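Local atomic coordinates of beta-1,3-1,4-glucanase (Caldicellulosiruptor sp. F32, PDB entry 5H4R), a protein that hydrolyses beta-1,3-1,4-glucans such as lichenan as a glycoside hydrolase family 5 enzyme, here holding cellotetraose in its active-site cleft. Residues 41-46 and 133-138; 141-146 and 160-165; 185-190 and 270-275. The protein carries 1 engineered substitution. All coordinates share one frame; numbering follows the deposited sequence.

Contact 1: 41-46 and 133-138; sequences LKFVKD and KMYVII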
loop_
_atom_site.group_PDB
_atom_site.type_symbol
_atom_site.label_atom_id
_atom_site.label_comp_id
_atom_site.label_asym_id
_atom_site.label_seq_id
_atom_site.Cartn_x
_atom_site.Cartn_y
_atom_site.Cartn_z
ATOM N N LEU A 41 -15.034 -1.024 10.081
ATOM C CA LEU A 41 -14.207 0.006 10.683
ATOM C C LEU A 41 -13.528 -0.494 11.953
ATOM O O LEU A 41 -12.406 -0.049 12.248
ATOM C CB LEU A 41 -15.034 1.269 10.914
ATOM C CG LEU A 41 -15.391 1.971 9.597
ATOM C CD1 LEU A 41 -16.409 3.098 9.839
ATOM C CD2 LEU A 41 -14.180 2.518 8.894
ATOM N N LYS A 42 -14.144 -1.467 12.666
ATOM C CA LYS A 42 -13.454 -2.111 13.787
ATOM C C LYS A 42 -12.255 -2.921 13.293
ATOM O O LYS A 42 -11.201 -2.941 13.945
ATOM C CB LYS A 42 -14.416 -2.989 14.563
ATOM C CG LYS A 42 -15.483 -2.219 15.284
ATOM C CD LYS A 42 -16.429 -3.179 15.980
ATOM C CE LYS A 42 -17.562 -2.460 16.656
ATOM N NZ LYS A 42 -18.544 -3.442 17.181
ATOM N N PHE A 43 -12.419 -3.596 12.148
ATOM C CA PHE A 43 -11.332 -4.319 11.487
ATOM C C PHE A 43 -10.166 -3.391 11.167
ATOM O O PHE A 43 -9.014 -3.663 11.538
ATOM C CB PHE A 43 -11.900 -4.967 10.212
ATOM C CG PHE A 43 -10.926 -5.846 9.421
ATOM C CD1 PHE A 43 -10.818 -7.216 9.671
ATOM C CD2 PHE A 43 -10.176 -5.305 8.393
ATOM C CE1 PHE A 43 -9.960 -8.009 8.914
ATOM C CE2 PHE A 43 -9.308 -6.094 7.649
ATOM C CZ PHE A 43 -9.210 -7.444 7.908
ATOM N N VAL A 44 -10.448 -2.268 10.495
ATOM C CA VAL A 44 -9.395 -1.314 10.157
ATOM C C VAL A 44 -8.722 -0.778 11.414
ATOM O O VAL A 44 -7.500 -0.608 11.450
ATOM C CB VAL A 44 -9.961 -0.173 9.299
ATOM C CG1 VAL A 44 -8.899 0.918 9.118
ATOM C CG2 VAL A 44 -10.379 -0.737 7.944
ATOM N N LYS A 45 -9.499 -0.476 12.453
ATOM C CA LYS A 45 -8.887 -0.033 13.705
ATOM C C LYS A 45 -7.947 -1.094 14.271
ATOM O O LYS A 45 -6.842 -0.774 14.726
ATOM C CB LYS A 45 -9.959 0.330 14.727
ATOM C CG LYS A 45 -9.397 0.906 16.024
ATOM C CD LYS A 45 -10.532 1.412 16.914
ATOM C CE LYS A 45 -10.011 1.915 18.257
ATOM N NZ LYS A 45 -9.307 3.228 18.150
ATOM N N ASP A 46 -8.343 -2.361 14.206
ATOM C CA ASP A 46 -7.530 -3.433 14.778
ATOM C C ASP A 46 -6.245 -3.643 13.986
ATOM O O ASP A 46 -5.247 -4.114 14.543
ATOM C CB ASP A 46 -8.330 -4.741 14.837
ATOM C CG ASP A 46 -7.727 -5.745 15.785
ATOM O OD1 ASP A 46 -7.492 -5.374 16.961
ATOM O OD2 ASP A 46 -7.491 -6.904 15.365
ATOM N N LYS A 133 0.329 -13.384 14.197
ATOM C CA LYS A 133 -1.064 -12.932 14.308
ATOM C C LYS A 133 -1.258 -11.517 13.741
ATOM O O LYS A 133 -2.101 -10.758 14.216
ATOM C CB LYS A 133 -1.546 -13.024 15.756
ATOM C CG LYS A 133 -1.546 -14.474 16.308
ATOM C CD LYS A 133 -2.167 -14.558 17.683
ATOM C CE LYS A 133 -2.014 -15.954 18.271
ATOM N NZ LYS A 133 -2.471 -16.020 19.687
ATOM N N MET A 134 -0.525 -11.187 12.681
ATOM C CA MET A 134 -0.566 -9.865 12.061
ATOM C C MET A 134 -1.563 -9.874 10.920
ATOM O O MET A 134 -1.846 -10.924 10.337
ATOM C CB MET A 134 0.818 -9.465 11.540
ATOM C CG MET A 134 1.823 -9.330 12.634
ATOM S SD MET A 134 3.458 -8.995 11.972
ATOM C CE MET A 134 3.276 -7.232 11.669
ATOM N N TYR A 135 -2.129 -8.704 10.632
ATOM C CA TYR A 135 -2.819 -8.525 9.367
ATOM C C TYR A 135 -1.779 -8.481 8.253
ATOM O O TYR A 135 -0.661 -8.006 8.450
ATOM C CB TYR A 135 -3.671 -7.250 9.401
ATOM C CG TYR A 135 -4.796 -7.349 10.393
ATOM C CD1 TYR A 135 -4.591 -7.072 11.730
ATOM C CD2 TYR A 135 -6.058 -7.723 9.989
ATOM C CE1 TYR A 135 -5.621 -7.171 12.650
ATOM C CE2 TYR A 135 -7.078 -7.856 10.881
ATOM C CZ TYR A 135 -6.875 -7.564 12.210
ATOM O OH TYR A 135 -7.931 -7.704 13.072
ATOM N N VAL A 136 -2.123 -9.045 7.095
ATOM C CA VAL A 136 -1.199 -9.149 5.976
ATOM C C VAL A 136 -1.920 -8.696 4.722
ATOM O O VAL A 136 -3.048 -9.134 4.470
ATOM C CB VAL A 136 -0.686 -10.586 5.776
ATOM C CG1 VAL A 136 0.272 -10.664 4.593
ATOM C CG2 VAL A 136 -0.010 -11.089 7.035
ATOM N N ILE A 137 -1.280 -7.808 3.952
ATOM C CA ILE A 137 -1.777 -7.356 2.653
ATOM C C ILE A 137 -0.821 -7.834 1.567
ATOM O O ILE A 137 0.385 -7.584 1.645
ATOM C CB ILE A 137 -1.906 -5.822 2.595
ATOM C CG1 ILE A 137 -2.844 -5.292 3.685
ATOM C CG2 ILE A 137 -2.342 -5.407 1.204
ATOM C CD1 ILE A 137 -2.679 -3.800 3.945
ATOM N N ILE A 138 -1.361 -8.514 0.543
ATOM C CA ILE A 138 -0.575 -8.878 -0.639
ATOM C C ILE A 138 -1.265 -8.282 -1.868
ATOM O O ILE A 138 -2.486 -8.104 -1.877
ATOM C CB ILE A 138 -0.399 -10.409 -0.800
ATOM C CG1 ILE A 138 -1.730 -11.135 -0.866
ATOM C CG2 ILE A 138 0.435 -10.964 0.344
ATOM C CD1 ILE A 138 -1.591 -12.669 -1.114
#

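Contact 2: 141-146 and 160-165; sequences HHDIMP and IKYVKS. With BGC (beta-D-glucopyranose), chain B; BGC (beta-D-glucopyranose), chain C.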
loop_
_atom_site.group_PDB
_atom_site.type_symbol
_atom_site.label_atom_id
_atom_site.label_comp_id
_atom_site.label_asym_id
_atom_site.label_seq_id
_atom_site.Cartn_x
_atom_site.Cartn_y
_atom_site.Cartn_z
ATOM N N HIS A 141 2.029 -5.415 -7.770
ATOM C CA HIS A 141 2.750 -4.170 -7.563
ATOM C C HIS A 141 3.268 -3.630 -8.890
ATOM O O HIS A 141 2.480 -3.033 -9.655
ATOM C CB HIS A 141 3.819 -4.375 -6.483
ATOM C CG HIS A 141 4.155 -3.121 -5.758
ATOM N ND1 HIS A 141 3.352 -2.596 -4.761
ATOM C CD2 HIS A 141 5.196 -2.263 -5.908
ATOM C CE1 HIS A 141 3.906 -1.482 -4.314
ATOM N NE2 HIS A 141 5.028 -1.266 -4.985
ATOM N N HIS A 142 4.569 -3.751 -9.199
ATOM C CA HIS A 142 5.178 -3.097 -10.371
ATOM C C HIS A 142 4.994 -3.940 -11.630
ATOM O O HIS A 142 5.955 -4.332 -12.294
ATOM C CB HIS A 142 6.668 -2.824 -10.192
ATOM C CG HIS A 142 7.023 -1.849 -9.121
ATOM N ND1 HIS A 142 6.443 -0.601 -9.002
ATOM C CD2 HIS A 142 7.959 -1.924 -8.140
ATOM C CE1 HIS A 142 6.983 0.034 -7.971
ATOM N NE2 HIS A 142 7.914 -0.743 -7.442
ATOM N N ASP A 143 3.724 -4.170 -11.970
ATOM C CA ASP A 143 3.314 -4.909 -13.154
ATOM C C ASP A 143 2.514 -4.030 -14.113
ATOM O O ASP A 143 1.721 -4.532 -14.909
ATOM C CB ASP A 143 2.479 -6.130 -12.770
ATOM C CG ASP A 143 3.265 -7.174 -11.988
ATOM O OD1 ASP A 143 4.501 -7.185 -12.071
ATOM O OD2 ASP A 143 2.623 -8.030 -11.339
ATOM N N ILE A 144 2.722 -2.715 -14.077
ATOM C CA ILE A 144 1.887 -1.787 -14.835
ATOM C C ILE A 144 2.598 -1.543 -16.166
ATOM O O ILE A 144 3.411 -0.628 -16.318
ATOM C CB ILE A 144 1.615 -0.501 -14.059
ATOM C CG1 ILE A 144 1.152 -0.822 -12.627
ATOM C CG2 ILE A 144 0.592 0.365 -14.809
ATOM C CD1 ILE A 144 -0.129 -1.662 -12.523
ATOM N N MET A 145 2.276 -2.376 -17.149
ATOM C CA MET A 145 2.894 -2.293 -18.464
ATOM C C MET A 145 2.002 -3.013 -19.462
ATOM O O MET A 145 1.313 -3.975 -19.098
ATOM C CB MET A 145 4.304 -2.900 -18.440
ATOM C CG MET A 145 4.438 -4.130 -17.592
ATOM S SD MET A 145 6.144 -4.483 -17.046
ATOM C CE MET A 145 6.823 -4.818 -18.649
ATOM N N PRO A 146 1.995 -2.585 -20.717
ATOM C CA PRO A 146 1.222 -3.302 -21.728
ATOM C C PRO A 146 1.633 -4.769 -21.779
ATOM O O PRO A 146 2.811 -5.107 -21.719
ATOM C CB PRO A 146 1.564 -2.557 -23.024
ATOM C CG PRO A 146 1.949 -1.176 -22.560
ATOM C CD PRO A 146 2.686 -1.408 -21.279
ATOM N N ILE A 160 -7.506 -7.741 -18.338
ATOM C CA ILE A 160 -8.500 -8.612 -17.712
ATOM C C ILE A 160 -7.929 -10.010 -17.522
ATOM O O ILE A 160 -8.061 -10.614 -16.453
ATOM C CB ILE A 160 -9.790 -8.640 -18.560
ATOM C CG1 ILE A 160 -10.516 -7.292 -18.463
ATOM C CG2 ILE A 160 -10.709 -9.761 -18.111
ATOM C CD1 ILE A 160 -11.616 -7.088 -19.474
ATOM N N LYS A 161 -7.283 -10.544 -18.565
ATOM C CA LYS A 161 -6.706 -11.884 -18.492
ATOM C C LYS A 161 -5.654 -11.970 -17.401
ATOM O O LYS A 161 -5.565 -12.972 -16.676
ATOM C CB LYS A 161 -6.101 -12.251 -19.839
ATOM C CG LYS A 161 -5.589 -13.646 -19.928
ATOM C CD LYS A 161 -5.073 -13.953 -21.347
ATOM C CE LYS A 161 -4.689 -15.411 -21.535
ATOM N NZ LYS A 161 -5.855 -16.336 -21.554
ATOM N N TYR A 162 -4.833 -10.922 -17.280
ATOM C CA TYR A 162 -3.775 -10.886 -16.272
ATOM C C TYR A 162 -4.344 -10.838 -14.860
ATOM O O TYR A 162 -3.934 -11.615 -13.989
ATOM C CB TYR A 162 -2.864 -9.674 -16.526
ATOM C CG TYR A 162 -1.630 -9.650 -15.647
ATOM C CD1 TYR A 162 -0.610 -10.559 -15.849
ATOM C CD2 TYR A 162 -1.475 -8.712 -14.612
ATOM C CE1 TYR A 162 0.521 -10.566 -15.069
ATOM C CE2 TYR A 162 -0.318 -8.720 -13.812
ATOM C CZ TYR A 162 0.672 -9.644 -14.061
ATOM O OH TYR A 162 1.835 -9.716 -13.320
ATOM N N VAL A 163 -5.281 -9.921 -14.607
ATOM C CA VAL A 163 -5.923 -9.843 -13.292
ATOM C C VAL A 163 -6.591 -11.174 -12.952
ATOM O O VAL A 163 -6.394 -11.727 -11.861
ATOM C CB VAL A 163 -6.923 -8.669 -13.257
ATOM C CG1 VAL A 163 -7.736 -8.673 -11.956
ATOM C CG2 VAL A 163 -6.198 -7.354 -13.413
ATOM N N LYS A 164 -7.374 -11.724 -13.894
ATOM C CA LYS A 164 -8.039 -13.010 -13.661
ATOM C C LYS A 164 -7.029 -14.097 -13.320
ATOM O O LYS A 164 -7.217 -14.858 -12.363
ATOM C CB LYS A 164 -8.863 -13.417 -14.882
ATOM C CG LYS A 164 -10.159 -12.678 -15.059
ATOM C CD LYS A 164 -11.029 -13.370 -16.117
ATOM C CE LYS A 164 -12.335 -12.623 -16.331
ATOM N NZ LYS A 164 -13.149 -13.211 -17.425
ATOM N N SER A 165 -5.946 -14.193 -14.091
ATOM C CA SER A 165 -5.020 -15.305 -13.907
ATOM C C SER A 165 -4.212 -15.165 -12.631
ATOM O O SER A 165 -4.080 -16.128 -11.864
ATOM C CB SER A 165 -4.068 -15.449 -15.080
ATOM O OG SER A 165 -3.250 -16.582 -14.818
HETATM C C2 BGC B . 5.186 2.789 -4.897
HETATM C C3 BGC B . 6.411 2.214 -4.209
HETATM C C4 BGC B . 7.466 3.306 -4.188
HETATM C C5 BGC B . 6.968 4.317 -3.158
HETATM C C6 BGC B . 7.921 5.509 -3.011
HETATM C C1 BGC B . 4.955 4.284 -4.612
HETATM O O2 BGC B . 4.026 1.995 -4.568
HETATM O O3 BGC B . 6.837 1.090 -4.973
HETATM O O4 BGC B . 8.694 2.731 -3.752
HETATM O O5 BGC B . 5.662 4.796 -3.481
HETATM O O6 BGC B . 8.258 6.121 -4.260
HETATM C C2 BGC C . 11.065 2.812 -3.706
HETATM C C3 BGC C . 12.292 3.125 -4.551
HETATM C C4 BGC C . 12.240 2.302 -5.837
HETATM C C5 BGC C . 10.905 2.524 -6.553
HETATM C C6 BGC C . 10.748 1.635 -7.777
HETATM C C1 BGC C . 9.818 3.079 -4.532
HETATM O O2 BGC C . 11.083 3.638 -2.535
HETATM O O3 BGC C . 13.443 2.783 -3.765
HETATM O O4 BGC C . 13.272 2.808 -6.700
HETATM O O5 BGC C . 9.843 2.230 -5.680
HETATM O O6 BGC C . 9.597 2.073 -8.534
#

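Contact 3: 185-190 and 270-275; sequences AVNQPR and SVHAYR. Engineered in segment 185-190: Gln188 (natural residue Glu). With BGC (beta-D-glucopyranose), chain B; BGC (beta-D-glucopyranose), chain D.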
loop_
_atom_site.group_PDB
_atom_site.type_symbol
_atom_site.label_atom_id
_atom_site.label_comp_id
_atom_site.label_asym_id
_atom_site.label_seq_id
_atom_site.Cartn_x
_atom_site.Cartn_y
_atom_site.Cartn_z
ATOM N N ALA A 185 -6.052 -5.331 -4.969
ATOM C CA ALA A 185 -6.172 -5.666 -6.386
ATOM C C ALA A 185 -4.889 -5.399 -7.148
ATOM O O ALA A 185 -4.423 -6.223 -7.947
ATOM C CB ALA A 185 -7.309 -4.853 -6.994
ATOM N N VAL A 186 -4.355 -4.197 -6.961
ATOM C CA VAL A 186 -3.235 -3.693 -7.736
ATOM C C VAL A 186 -2.771 -2.468 -6.970
ATOM O O VAL A 186 -3.548 -1.876 -6.208
ATOM C CB VAL A 186 -3.677 -3.352 -9.187
ATOM C CG1 VAL A 186 -4.756 -2.304 -9.224
ATOM C CG2 VAL A 186 -2.485 -2.926 -10.034
ATOM N N ASN A 187 -1.514 -2.090 -7.171
ATOM C CA ASN A 187 -0.872 -1.040 -6.392
ATOM C C ASN A 187 -1.257 0.358 -6.866
ATOM O O ASN A 187 -2.079 1.026 -6.231
ATOM C CB ASN A 187 0.644 -1.276 -6.450
ATOM C CG ASN A 187 1.422 -0.238 -5.750
ATOM O OD1 ASN A 187 1.136 0.086 -4.602
ATOM N ND2 ASN A 187 2.450 0.293 -6.416
ATOM N N GLN A 188 -0.704 0.802 -7.990
ATOM C CA GLN A 188 -0.900 2.176 -8.475
ATOM C C GLN A 188 -1.235 2.118 -9.962
ATOM O O GLN A 188 -0.433 2.486 -10.829
ATOM C CB GLN A 188 0.320 3.053 -8.192
ATOM C CG GLN A 188 0.490 3.258 -6.727
ATOM C CD GLN A 188 1.604 4.179 -6.320
ATOM O OE1 GLN A 188 1.511 4.795 -5.261
ATOM N NE2 GLN A 188 2.680 4.230 -7.099
ATOM N N PRO A 189 -2.435 1.664 -10.294
ATOM C CA PRO A 189 -2.792 1.486 -11.708
ATOM C C PRO A 189 -2.863 2.832 -12.408
ATOM O O PRO A 189 -3.508 3.761 -11.921
ATOM C CB PRO A 189 -4.163 0.801 -11.650
ATOM C CG PRO A 189 -4.738 1.232 -10.366
ATOM C CD PRO A 189 -3.563 1.382 -9.395
ATOM N N ARG A 190 -2.187 2.938 -13.552
ATOM C CA ARG A 190 -2.041 4.226 -14.218
ATOM C C ARG A 190 -1.488 4.006 -15.619
ATOM O O ARG A 190 -1.024 2.921 -15.967
ATOM C CB ARG A 190 -1.115 5.151 -13.437
ATOM C CG ARG A 190 0.334 4.662 -13.421
ATOM C CD ARG A 190 1.127 5.278 -12.296
ATOM N NE ARG A 190 2.537 4.981 -12.452
ATOM C CZ ARG A 190 3.120 3.855 -12.053
ATOM N NH1 ARG A 190 2.410 2.893 -11.471
ATOM N NH2 ARG A 190 4.409 3.669 -12.265
ATOM N N SER A 270 -8.285 1.753 -1.014
ATOM C CA SER A 270 -6.838 1.866 -0.893
ATOM C C SER A 270 -6.370 3.208 -1.439
ATOM O O SER A 270 -6.693 3.562 -2.577
ATOM C CB SER A 270 -6.144 0.744 -1.671
ATOM O OG SER A 270 -4.744 0.934 -1.691
ATOM N N VAL A 271 -5.589 3.940 -0.642
ATOM C CA VAL A 271 -4.942 5.153 -1.131
ATOM C C VAL A 271 -3.488 5.157 -0.668
ATOM O O VAL A 271 -3.133 4.589 0.371
ATOM C CB VAL A 271 -5.626 6.459 -0.664
ATOM C CG1 VAL A 271 -7.090 6.469 -1.011
ATOM C CG2 VAL A 271 -5.443 6.676 0.799
ATOM N N HIS A 272 -2.658 5.848 -1.438
ATOM C CA HIS A 272 -1.282 6.168 -1.066
ATOM C C HIS A 272 -1.167 7.680 -1.011
ATOM O O HIS A 272 -1.759 8.367 -1.847
ATOM C CB HIS A 272 -0.282 5.642 -2.062
ATOM C CG HIS A 272 -0.317 4.166 -2.197
ATOM N ND1 HIS A 272 0.407 3.487 -3.146
ATOM C CD2 HIS A 272 -1.018 3.235 -1.508
ATOM C CE1 HIS A 272 0.169 2.193 -3.025
ATOM N NE2 HIS A 272 -0.687 2.011 -2.032
ATOM N N ALA A 273 -0.399 8.206 -0.047
ATOM C CA ALA A 273 -0.386 9.670 0.122
ATOM C C ALA A 273 0.883 10.089 0.868
ATOM O O ALA A 273 0.880 10.239 2.092
ATOM C CB ALA A 273 -1.618 10.137 0.846
ATOM N N TYR A 274 1.942 10.332 0.097
ATOM C CA TYR A 274 3.189 10.860 0.648
ATOM C C TYR A 274 3.069 12.377 0.591
ATOM O O TYR A 274 3.511 13.031 -0.345
ATOM C CB TYR A 274 4.376 10.351 -0.142
ATOM C CG TYR A 274 4.595 8.852 -0.169
ATOM C CD1 TYR A 274 3.911 8.035 -1.053
ATOM C CD2 TYR A 274 5.549 8.271 0.627
ATOM C CE1 TYR A 274 4.151 6.667 -1.109
ATOM C CE2 TYR A 274 5.822 6.923 0.566
ATOM C CZ TYR A 274 5.108 6.108 -0.283
ATOM O OH TYR A 274 5.397 4.770 -0.353
ATOM N N ARG A 275 2.385 12.923 1.581
ATOM C CA ARG A 275 1.963 14.315 1.579
ATOM C C ARG A 275 2.320 14.965 2.900
ATOM O O ARG A 275 2.194 14.337 3.963
ATOM C CB ARG A 275 0.472 14.431 1.343
ATOM C CG ARG A 275 0.120 13.778 0.026
ATOM C CD ARG A 275 -1.139 14.248 -0.498
ATOM N NE ARG A 275 -1.372 13.607 -1.791
ATOM C CZ ARG A 275 -2.476 13.752 -2.491
ATOM N NH1 ARG A 275 -3.457 14.517 -2.027
ATOM N NH2 ARG A 275 -2.588 13.108 -3.657
HETATM C C2 BGC B . 5.186 2.789 -4.897
HETATM C C3 BGC B . 6.411 2.214 -4.209
HETATM C C4 BGC B . 7.466 3.306 -4.188
HETATM C C5 BGC B . 6.968 4.317 -3.158
HETATM C C6 BGC B . 7.921 5.509 -3.011
HETATM C C1 BGC B . 4.955 4.284 -4.612
HETATM O O2 BGC B . 4.026 1.995 -4.568
HETATM O O3 BGC B . 6.837 1.090 -4.973
HETATM O O4 BGC B . 8.694 2.731 -3.752
HETATM O O5 BGC B . 5.662 4.796 -3.481
HETATM O O6 BGC B . 8.258 6.121 -4.260
HETATM C C2 BGC D . 6.338 8.330 -7.057
HETATM C C3 BGC D . 6.276 6.809 -6.940
HETATM C C4 BGC D . 5.451 6.399 -5.717
HETATM C C5 BGC D . 4.073 7.068 -5.794
HETATM C C6 BGC D . 3.254 7.055 -4.496
HETATM C C1 BGC D . 4.919 8.897 -7.131
HETATM O O1 BGC D . 4.899 10.337 -7.139
HETATM O O2 BGC D . 7.106 8.650 -8.226
HETATM O O3 BGC D . 7.599 6.286 -6.812
HETATM O O4 BGC D . 5.390 4.961 -5.798
HETATM O O5 BGC D . 4.254 8.462 -5.961
HETATM O O6 BGC D . 2.089 7.919 -4.609
HETATM O O HOH W 1 -3.300 0.188 -3.902
#

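Contact 1: 41-46 and 133-138
The hydroxyl of Tyr135 donates a hydrogen bond to the carboxylate of Asp46, with OH only 2.5 Å from OD2, a very short hydrogen bond. OD2 arrives in the plane of the phenol, at the ring's edge, on the CE1 side of the hydroxyl, while the carboxylate itself stands almost upright to the ring (planes 84° apart). It reaches this place because Asp46 has CG swung opposite its backbone N (chi1 -162°). An aspartate suits the position: its short side chain brings an acceptor to the phenol while the helical residue stays largely in solvent. CB of Asp46 also lies against the hydroxyl, 3.5 Å from OH of Tyr135.

The same phenol serves Phe43, one helical turn earlier. The CE2 edge of Tyr135 points onto a face of the Phe43 ring, a T-shaped stack with centroids 5.1 Å apart; the closest carbons are Tyr135 CE2 and Phe43 CE1, at 3.5 Å. Tyrosine thus does two jobs, offering an apolar C-H edge to the phenylalanine and a polar tip to the acid. The Phe43 ring also stacks on Tyr236 and touches Ile182, and Asp46 O accepts a bond from Asn95 ND2.

Helix 39-47 therefore packs on the N-terminal ends of barrel strands, Tyr135 being the first residue of strand 135-139. This is the N-terminal helix that closes the bottom of a (beta/alpha)8 TIM barrel, on the side away from the sugar.

Contact 2: 141-146 and 160-165
Asp143 and Tyr162 join through one hydrogen bond: the phenol OH donates to OD2 of the carboxylate over 2.7 Å. The oxygen lies at the edge of the ring and in its plane, yet the hydroxyl comes down on OD2 from above the carboxylate, 76° out of that plane. Tyr162 extends from its helix with CG opposite the backbone N (chi1 -172°), which carries the hydroxyl across to the loop. The buried acid has further polar partners, Trp103 N at OD2 and His104 ND1 at OD1, so both carboxylate oxygens are satisfied and the group is fixed from several directions. A tyrosine suits the helix position because its ring can be packed by Phe112, edge-to-face, and by Tyr148 while its tip remains polar.

The two preceding histidines pack on each other. CD2 of His141 sits over the centre of the His142 ring, 3.4 Å above its plane.

The remaining contacts are with sugar. His141 NE2 and O3 of the chain B glucose share a nearly straight hydrogen bond of 3.0 Å (168°), met at the imidazole's edge. His142 lies obliquely beside the same hydroxyl, CE1 and NE2 both close to O3, and also lies near O6 of the chain C unit.

Asp143 and Tyr162 thus join helix 156-173 to the loop that precedes it, a beta-alpha loop at the C-terminal end of a TIM barrel, where the glycan-binding cleft lies.

Contact 3: 185-190 and 270-275
The direct hydrogen bond between the segments runs from His272 to Gln188, the engineered replacement of a natural glutamate: ND1 donates to OE1 over 2.7 Å (159°). OE1 lies near the imidazole plane, at its edge, whereas the donor is tilted 34° from the amide plane. With its chain extended beyond CG, Gln188 reaches the sugars, and NE2 donates to O4 of the chain D glucose over 3.1 Å. That O4 is the glycosidic oxygen joined to C1 of the chain B unit, consistent with the natural glutamate being the acid/base of family 5. With an alanine in place of His272, OE1 would lose its N-H partner and the Gln188 amide would probably be freer to turn away from the glycosidic oxygen.

Asn187 also holds the bound glycan: ND2 donates to O2 of the chain B glucose over 3.0 Å, while OD1 takes a bond from Arg98 NH2. The phenol of Tyr274 lies beside the same sugar, its OH 3.1 Å from O5 and hydrogen-bonded to Glu326.

Backbone carbonyls are served separately. A water is hydrogen-bonded to Asn187 O (2.8 Å) and to Ser270 OG (2.7 Å), bridging the segments. Arg190 turns back so that NH1 meets Gln188 O at 2.9 Å, in both the guanidinium and the carbonyl plane.

Strand 237-240 lies between strands 181-184 and 267-272 in the barrel, pairing with Ala185 and Ser270. Outside, helix 205-226 packs on Ala185 and Pro189, and helix 298-316 on Val271 and Ala273.

From the N terminus, contact 1 closes a loop of 86 residues, bringing helix 39-47 against the start of strand 135-139 at the barrel floor. That strand then leads to contact 2, which closes a short loop of 13 residues between the loop that follows the strand's C-terminal end and helix 156-173. Contact 3 closes 79 residues, joining the loop after strand 181-184 to the end of strand 267-272, past the intervening strand 237-240. The three follow in series; none nests or crosses. Contacts 2 and 3 touch, with Ile144 CD1 on Val186 CG2 at 3.7 Å, and both reach the chain B glucose. Contact 1 lies with its centre about 18 Å from that of contact 3.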